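Local structure of angiotensin-converting enzyme (Anopheles gambiae, 6S1Y) at residues A[148-151]-A[152-155]; A[226-229]-A[230-234]; A[473-476]-A[477-481]. The protein is a zinc metallopeptidase of the angiotensin-converting enzyme family that probably removes dipeptides from the C-termini of peptides, with a gamma-glutamyl glutamate bound beside its metal. All blocks are in the same frame, centred on the assembly; numbering follows the deposited sequence. Where two conformers were deposited one is given.

Interaction 1: A[148-151]-A[152-155]; sequences EPEE and LKYY
Glu151 and Tyr155, one turn apart, meet where CG of the glutamate rests 3.6 Å from CE2 of the tyrosine ring. Glu151 reaches that spot with CG anti to its own nitrogen (chi1 175°) and the rest of the chain extended, which takes the carboxylate past CE2 at a slant, the two planes 52° apart. A water completes the pair: it donates to Glu151 OE2 at 2.8 Å and hydrogen-bonds to Tyr155 OH at 2.6 Å, in the ring plane. Both polar ends also bond outside the turn, Glu151 to His146 and Tyr155 OH to the backbone nitrogen of Tyr125. On another side of the helix, Glu150 bends at chi2 and runs beside Lys153 to form a salt bridge, although the position of its OE1 is doubtful. Leu152 packs on Phe143 of helix 135-145, and its N donates to Glu148 O at 2.9 Å (176°). In the conformer described, the Glu148 carboxylate folds back over the first turn: OE2 accepts from Glu150 N at 3.2 Å, met from above the carboxylate plane, and OE1 accepts a weak bond from Glu151 N. This makes a side-chain N-cap, followed by proline in the first turn of helix 149-163.

Interaction 2: A[226-229]-A[230-234]; sequences RYKL and RQKYG
Arg226 O receives Arg230 N at 3.0 Å, the first of four successive i to i+4 bonds that carry the backbone through the last turns of helix 203-233. The series ends with Tyr233 N on Leu229 O at 2.8 Å. This is a helix C-terminus closed by glycine: Gly234 N still bonds to Arg230 O, but Gly234 itself leaves helical geometry with a positive phi of 105°, a backbone angle that glycine tolerates readily.

Side chains one turn apart pair along the helix. Tyr227 CG is anti to the backbone nitrogen (chi1 171°), which turns the ring down the helix so that Gln231 can lie over one face. The methylene CG of Gln231 makes a CH-pi contact 4.2 Å from the centroid of the Tyr227 ring, offset toward the rim, while the amide plane continues only 20° from that of the ring. Toward the protein, buried Leu229 and the partly exposed Tyr233 run alongside each other, CD2 of the leucine against CE2 of the tyrosine, and Leu229 also packs on Ile244 of strand 244-245. Lys228 and Lys232 point the same way with their NZ atoms 4.0 Å apart, a proximity that would be expected to cost some electrostatic energy. Arg226 is turned to other parts of the chain, where its guanidinium bonds to the backbone oxygens of Gly242, His593 and Gly595. Arg230 extends fully from CG to NE and forms a salt bridge with Asp235, just beyond the helix. A single water gathers three groups at the surface: it donates to Tyr227 O and accepts from Gln231 NE2 at 2.9 Å and from Arg230 NH1 at 3.0 Å, lying in the plane of that guanidinium.

Interaction 3: A[473-476]-A[477-481]; sequences VVRT and EQDFD
A type I beta turn from Thr476 to Asp479, beside a buried arginine, takes the chain out of the short, weakly bonded strand 475-476, and Arg475, Asp479 and Asp481 tie it together as a salt-bridge network. Arg475 bends at chi2 and chi3, which brings its guanidinium under the Asp479 carboxylate and against Asp481; the two aspartates meet it in different ways. Asp481 comes to the edge and is gripped side-on by two nitrogens: NE reaches OD2 at 2.9 Å along an almost straight bond (179°), and NH2 reaches OD1 at 2.7 Å through the syn lone pair. Asp479 instead lies flat over one face, its carboxylate 6° from parallel to the guanidinium and Asp479 CG 3.5 Å from Arg475 CZ. Its OD1 is 3.6 Å from Arg475 NH2, well out of the guanidinium plane, a pairing of charges to which no N-H points. The other oxygen, OD2, accepts from Thr476 N at 2.9 Å, on the anti side. Thr476 places OG1 between its own nitrogen and carbonyl carbon (chi1 70°), and Gln478 N donates to Thr476 OG1 at 3.1 Å, an ST turn. The closing bond of the turn, Asp479 N to Thr476 O, is weak.

Outside the turn, Asn161 meets Arg475 NH1, and Asn456 and Cys457 hold the carboxylate of Glu477. Two carboxylates outnumber the single guanidinium, so the group would be expected to keep a net negative charge, eased by neutral donors such as Thr476 N and, at Asp481 OD2, Trp460 NE1. The paired bonds to Asp481 fix the guanidinium's rotation, while Asp479 links it to the turn's backbone.

How the interactions relate
Interaction 1 lies between the other two and touches both: Pro149 CG packs 3.8 Å from Tyr233 CD1 of interaction 2, and Lys153 CD lies 3.6 Å from Val473 CG1 of interaction 3. Interactions 2 and 3 do not meet, their nearest atoms about 14 Å apart. All three are partly buried, with Leu152, Tyr155, Arg226, Leu229, Arg475 and Asp481 inside and Glu150, Gln231, Lys232 and Gln478 exposed. Segments 148-155 and 226-234 are opposite ends of two helices, a capped start and a glycine-terminated finish, where regular backbone bonds dominate and water joins side chains. In 473-481 an arginine with two aspartates does much of the work, alongside the turn and a two-strand pairing.

Interaction 1: A[148-151]-A[152-155]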
loop_
_atom_site.group_PDB
_atom_site.type_symbol
_atom_site.label_atom_id
_atom_site.label_comp_id
_atom_site.label_asym_id
_atom_site.label_seq_id
_atom_site.Cartn_x
_atom_site.Cartn_y
_atom_site.Cartn_z
ATOM N N GLU A 148 -3.413 6.774 -26.066
ATOM C CA GLU A 148 -4.509 7.338 -26.855
ATOM C C GLU A 148 -5.533 7.928 -25.900
ATOM O O GLU A 148 -6.275 7.171 -25.244
ATOM C CB GLU A 148 -5.154 6.297 -27.771
ATOM C CG GLU A 148 -5.714 6.916 -29.067
ATOM C CD GLU A 148 -7.068 7.580 -28.881
ATOM O OE1 GLU A 148 -8.067 6.832 -28.888
ATOM O OE2 GLU A 148 -7.144 8.833 -28.735
ATOM N N PRO A 149 -5.603 9.258 -25.788
ATOM C CA PRO A 149 -6.438 9.882 -24.738
ATOM C C PRO A 149 -7.901 9.489 -24.760
ATOM O O PRO A 149 -8.493 9.306 -23.689
ATOM C CB PRO A 149 -6.269 11.386 -25.014
ATOM C CG PRO A 149 -4.956 11.492 -25.688
ATOM C CD PRO A 149 -4.799 10.255 -26.521
ATOM N N GLU A 150 -8.516 9.381 -25.939
ATOM C CA GLU A 150 -9.934 9.066 -25.997
ATOM C C GLU A 150 -10.199 7.633 -25.561
ATOM O O GLU A 150 -11.234 7.351 -24.943
ATOM C CB GLU A 150 -10.475 9.311 -27.402
ATOM C CG GLU A 150 -10.813 10.761 -27.686
ATOM C CD GLU A 150 -11.901 11.304 -26.757
ATOM O OE1 GLU A 150 -11.636 12.314 -26.055
ATOM O OE2 GLU A 150 -13.017 10.723 -26.718
ATOM N N GLU A 151 -9.278 6.721 -25.846
ATOM C CA GLU A 151 -9.409 5.354 -25.356
ATOM C C GLU A 151 -9.226 5.316 -23.841
ATOM O O GLU A 151 -10.032 4.715 -23.114
ATOM C CB GLU A 151 -8.384 4.459 -26.054
ATOM C CG GLU A 151 -8.338 3.024 -25.546
ATOM C CD GLU A 151 -7.206 2.187 -26.162
ATOM O OE1 GLU A 151 -6.430 2.710 -26.990
ATOM O OE2 GLU A 151 -7.084 1.003 -25.795
ATOM N N LEU A 152 -8.182 5.978 -23.345
ATOM C CA LEU A 152 -7.980 6.069 -21.904
ATOM C C LEU A 152 -9.194 6.678 -21.211
ATOM O O LEU A 152 -9.629 6.191 -20.165
ATOM C CB LEU A 152 -6.725 6.891 -21.625
ATOM C CG LEU A 152 -5.450 6.207 -22.119
ATOM C CD1 LEU A 152 -4.342 7.236 -22.191
ATOM C CD2 LEU A 152 -5.070 5.087 -21.202
ATOM N N LYS A 153 -9.773 7.725 -21.793
ATOM C CA LYS A 153 -10.927 8.359 -21.164
ATOM C C LYS A 153 -12.123 7.408 -21.101
ATOM O O LYS A 153 -12.792 7.302 -20.061
ATOM C CB LYS A 153 -11.276 9.640 -21.916
ATOM C CG LYS A 153 -12.623 10.194 -21.573
ATOM C CD LYS A 153 -12.729 11.649 -21.975
ATOM C CE LYS A 153 -12.768 11.825 -23.465
ATOM N NZ LYS A 153 -12.393 13.243 -23.801
ATOM N N TYR A 154 -12.386 6.680 -22.187
ATOM C CA TYR A 154 -13.460 5.688 -22.185
ATOM C C TYR A 154 -13.282 4.691 -21.045
ATOM O O TYR A 154 -14.203 4.458 -20.256
ATOM C CB TYR A 154 -13.513 4.961 -23.542
ATOM C CG TYR A 154 -14.315 3.660 -23.540
ATOM C CD1 TYR A 154 -15.688 3.671 -23.705
ATOM C CD2 TYR A 154 -13.684 2.429 -23.378
ATOM C CE1 TYR A 154 -16.418 2.495 -23.703
ATOM C CE2 TYR A 154 -14.402 1.252 -23.377
ATOM C CZ TYR A 154 -15.776 1.290 -23.547
ATOM O OH TYR A 154 -16.508 0.110 -23.540
ATOM N N TYR A 155 -12.091 4.109 -20.913
ATOM C CA TYR A 155 -11.930 3.101 -19.876
ATOM C C TYR A 155 -11.981 3.717 -18.490
ATOM O O TYR A 155 -12.453 3.088 -17.543
ATOM C CB TYR A 155 -10.634 2.321 -20.062
ATOM C CG TYR A 155 -10.678 1.335 -21.223
ATOM C CD1 TYR A 155 -11.496 0.195 -21.191
ATOM C CD2 TYR A 155 -9.891 1.542 -22.353
ATOM C CE1 TYR A 155 -11.525 -0.696 -22.256
ATOM C CE2 TYR A 155 -9.928 0.670 -23.414
ATOM C CZ TYR A 155 -10.732 -0.450 -23.367
ATOM O OH TYR A 155 -10.728 -1.303 -24.447
HETATM O O HOH W 1 -8.846 -1.157 -26.185
#

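Interaction 2: A[226-229]-A[230-234]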
loop_
_atom_site.group_PDB
_atom_site.type_symbol
_atom_site.label_atom_id
_atom_site.label_comp_id
_atom_site.label_asym_id
_atom_site.label_seq_id
_atom_site.Cartn_x
_atom_site.Cartn_y
_atom_site.Cartn_z
ATOM N N ARG A 226 3.746 17.641 -16.187
ATOM C CA ARG A 226 2.717 18.362 -16.924
ATOM C C ARG A 226 3.289 19.020 -18.174
ATOM O O ARG A 226 2.675 18.978 -19.246
ATOM C CB ARG A 226 2.056 19.390 -16.014
ATOM C CG ARG A 226 1.082 20.363 -16.703
ATOM C CD ARG A 226 0.350 21.243 -15.695
ATOM N NE ARG A 226 1.232 22.161 -14.990
ATOM C CZ ARG A 226 0.837 22.944 -13.980
ATOM N NH1 ARG A 226 -0.413 22.907 -13.581
ATOM N NH2 ARG A 226 1.705 23.758 -13.376
ATOM N N TYR A 227 4.471 19.628 -18.064
ATOM C CA TYR A 227 5.089 20.233 -19.233
ATOM C C TYR A 227 5.326 19.199 -20.331
ATOM O O TYR A 227 5.034 19.453 -21.508
ATOM C CB TYR A 227 6.391 20.914 -18.816
ATOM C CG TYR A 227 7.214 21.395 -19.979
ATOM C CD1 TYR A 227 8.147 20.558 -20.603
ATOM C CD2 TYR A 227 7.077 22.681 -20.444
ATOM C CE1 TYR A 227 8.896 21.005 -21.681
ATOM C CE2 TYR A 227 7.817 23.144 -21.496
ATOM C CZ TYR A 227 8.714 22.314 -22.114
ATOM O OH TYR A 227 9.408 22.816 -23.162
ATOM N N LYS A 228 5.858 18.014 -19.970
ATOM C CA LYS A 228 6.161 16.998 -20.984
ATOM C C LYS A 228 4.887 16.389 -21.562
ATOM O O LYS A 228 4.816 16.110 -22.761
ATOM C CB LYS A 228 7.044 15.891 -20.403
ATOM C CG LYS A 228 8.395 16.347 -19.928
ATOM C CD LYS A 228 9.310 16.823 -21.077
ATOM C CE LYS A 228 10.305 15.742 -21.488
ATOM N NZ LYS A 228 11.154 16.223 -22.596
ATOM N N LEU A 229 3.872 16.149 -20.741
ATOM C CA LEU A 229 2.628 15.609 -21.296
ATOM C C LEU A 229 1.992 16.601 -22.273
ATOM O O LEU A 229 1.423 16.205 -23.293
ATOM C CB LEU A 229 1.651 15.268 -20.188
ATOM C CG LEU A 229 2.009 14.066 -19.329
ATOM C CD1 LEU A 229 1.070 14.014 -18.146
ATOM C CD2 LEU A 229 1.900 12.768 -20.126
ATOM N N ARG A 230 2.098 17.897 -21.986
ATOM C CA ARG A 230 1.553 18.891 -22.899
ATOM C C ARG A 230 2.330 18.941 -24.211
ATOM O O ARG A 230 1.732 19.153 -25.265
ATOM C CB ARG A 230 1.549 20.278 -22.229
ATOM C CG ARG A 230 1.067 21.368 -23.114
ATOM C CD ARG A 230 0.805 22.662 -22.315
ATOM N NE ARG A 230 0.447 23.778 -23.190
ATOM C CZ ARG A 230 1.346 24.494 -23.868
ATOM N NH1 ARG A 230 2.644 24.219 -23.769
ATOM N NH2 ARG A 230 0.958 25.488 -24.653
ATOM N N GLN A 231 3.662 18.808 -24.173
ATOM C CA GLN A 231 4.425 18.752 -25.420
ATOM C C GLN A 231 4.042 17.518 -26.238
ATOM O O GLN A 231 3.946 17.588 -27.465
ATOM C CB GLN A 231 5.927 18.752 -25.135
ATOM C CG GLN A 231 6.469 20.050 -24.535
ATOM C CD GLN A 231 6.367 21.226 -25.485
ATOM O OE1 GLN A 231 6.835 21.164 -26.609
ATOM N NE2 GLN A 231 5.774 22.321 -25.019
ATOM N N LYS A 232 3.788 16.388 -25.572
ATOM C CA LYS A 232 3.454 15.144 -26.265
ATOM C C LYS A 232 2.009 15.133 -26.763
ATOM O O LYS A 232 1.749 14.734 -27.901
ATOM C CB LYS A 232 3.706 13.941 -25.340
ATOM C CG LYS A 232 4.936 13.077 -25.707
ATOM C CD LYS A 232 6.241 13.878 -25.785
ATOM C CE LYS A 232 6.793 14.243 -24.390
ATOM N NZ LYS A 232 7.680 15.450 -24.403
ATOM N N TYR A 233 1.054 15.590 -25.953
ATOM C CA TYR A 233 -0.353 15.453 -26.290
ATOM C C TYR A 233 -1.009 16.742 -26.769
ATOM O O TYR A 233 -2.073 16.672 -27.379
ATOM C CB TYR A 233 -1.151 14.955 -25.077
ATOM C CG TYR A 233 -0.995 13.489 -24.725
ATOM C CD1 TYR A 233 -1.315 12.472 -25.634
ATOM C CD2 TYR A 233 -0.583 13.125 -23.471
ATOM C CE1 TYR A 233 -1.187 11.147 -25.288
ATOM C CE2 TYR A 233 -0.474 11.803 -23.111
ATOM C CZ TYR A 233 -0.778 10.819 -24.010
ATOM O OH TYR A 233 -0.664 9.519 -23.596
ATOM N N GLY A 234 -0.441 17.909 -26.485
ATOM C CA GLY A 234 -0.973 19.159 -26.988
ATOM C C GLY A 234 -1.701 19.961 -25.921
ATOM O O GLY A 234 -2.149 19.445 -24.895
HETATM O O HOH W 2 4.419 22.235 -22.401
#

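Interaction 3: A[473-476]-A[477-481]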
loop_
_atom_site.group_PDB
_atom_site.type_symbol
_atom_site.label_atom_id
_atom_site.label_comp_id
_atom_site.label_asym_id
_atom_site.label_seq_id
_atom_site.Cartn_x
_atom_site.Cartn_y
_atom_site.Cartn_z
ATOM N N VAL A 473 -13.324 13.895 -17.290
ATOM C CA VAL A 473 -14.646 14.392 -17.647
ATOM C C VAL A 473 -15.230 15.024 -16.392
ATOM O O VAL A 473 -14.771 14.775 -15.274
ATOM C CB VAL A 473 -15.589 13.285 -18.149
ATOM C CG1 VAL A 473 -15.069 12.649 -19.440
ATOM C CG2 VAL A 473 -15.779 12.243 -17.047
ATOM N N VAL A 474 -16.293 15.799 -16.578
ATOM C CA VAL A 474 -16.982 16.394 -15.447
ATOM C C VAL A 474 -17.688 15.309 -14.649
ATOM O O VAL A 474 -18.383 14.465 -15.219
ATOM C CB VAL A 474 -17.971 17.462 -15.939
ATOM C CG1 VAL A 474 -18.818 17.988 -14.794
ATOM C CG2 VAL A 474 -17.210 18.598 -16.619
ATOM N N ARG A 475 -17.492 15.317 -13.331
ATOM C CA ARG A 475 -18.221 14.461 -12.399
ATOM C C ARG A 475 -19.227 15.298 -11.603
ATOM O O ARG A 475 -19.114 16.527 -11.523
ATOM C CB ARG A 475 -17.264 13.732 -11.431
ATOM C CG ARG A 475 -16.077 12.999 -12.105
ATOM C CD ARG A 475 -16.504 11.877 -13.039
ATOM N NE ARG A 475 -16.874 10.663 -12.326
ATOM C CZ ARG A 475 -17.528 9.651 -12.872
ATOM N NH1 ARG A 475 -17.922 9.734 -14.139
ATOM N NH2 ARG A 475 -17.809 8.566 -12.154
ATOM N N THR A 476 -20.196 14.617 -10.985
ATOM C CA THR A 476 -21.226 15.270 -10.182
ATOM C C THR A 476 -21.445 14.472 -8.901
ATOM O O THR A 476 -20.839 13.407 -8.697
ATOM C CB THR A 476 -22.555 15.394 -10.950
ATOM O OG1 THR A 476 -23.137 14.091 -11.110
ATOM C CG2 THR A 476 -22.333 16.042 -12.323
ATOM N N GLU A 477 -22.344 14.966 -8.038
ATOM C CA GLU A 477 -22.709 14.200 -6.854
ATOM C C GLU A 477 -23.547 12.972 -7.189
ATOM O O GLU A 477 -23.728 12.120 -6.319
ATOM C CB GLU A 477 -23.448 15.064 -5.856
ATOM C CG GLU A 477 -22.531 16.053 -5.132
ATOM C CD GLU A 477 -21.457 15.351 -4.312
ATOM O OE1 GLU A 477 -21.598 14.129 -4.051
ATOM O OE2 GLU A 477 -20.472 16.007 -3.939
ATOM N N GLN A 478 -24.038 12.839 -8.420
ATOM C CA GLN A 478 -24.665 11.580 -8.812
ATOM C C GLN A 478 -23.625 10.485 -9.019
ATOM O O GLN A 478 -23.955 9.301 -8.911
ATOM C CB GLN A 478 -25.483 11.760 -10.089
ATOM C CG GLN A 478 -26.696 12.666 -9.912
ATOM C CD GLN A 478 -27.109 13.325 -11.215
ATOM O OE1 GLN A 478 -27.285 14.548 -11.277
ATOM N NE2 GLN A 478 -27.259 12.516 -12.271
ATOM N N ASP A 479 -22.382 10.857 -9.345
ATOM C CA ASP A 479 -21.262 9.937 -9.294
ATOM C C ASP A 479 -20.825 9.775 -7.845
ATOM O O ASP A 479 -21.142 10.606 -6.989
ATOM C CB ASP A 479 -20.095 10.443 -10.137
ATOM C CG ASP A 479 -20.516 10.792 -11.551
ATOM O OD1 ASP A 479 -21.122 9.928 -12.221
ATOM O OD2 ASP A 479 -20.264 11.944 -11.987
ATOM N N PHE A 480 -20.122 8.674 -7.563
ATOM C CA PHE A 480 -19.536 8.512 -6.226
ATOM C C PHE A 480 -18.258 7.671 -6.374
ATOM O O PHE A 480 -18.292 6.440 -6.341
ATOM C CB PHE A 480 -20.516 7.884 -5.252
ATOM C CG PHE A 480 -19.906 7.585 -3.912
ATOM C CD1 PHE A 480 -19.316 8.579 -3.182
ATOM C CD2 PHE A 480 -19.908 6.315 -3.406
ATOM C CE1 PHE A 480 -18.737 8.313 -1.964
ATOM C CE2 PHE A 480 -19.339 6.044 -2.181
ATOM C CZ PHE A 480 -18.751 7.044 -1.458
ATOM N N ASP A 481 -17.140 8.356 -6.506
ATOM C CA ASP A 481 -15.946 7.767 -7.085
ATOM C C ASP A 481 -14.942 7.127 -6.128
ATOM O O ASP A 481 -14.142 6.295 -6.567
ATOM C CB ASP A 481 -15.258 8.854 -7.926
ATOM C CG ASP A 481 -16.055 9.206 -9.172
ATOM O OD1 ASP A 481 -16.573 8.242 -9.789
ATOM O OD2 ASP A 481 -16.167 10.420 -9.531
#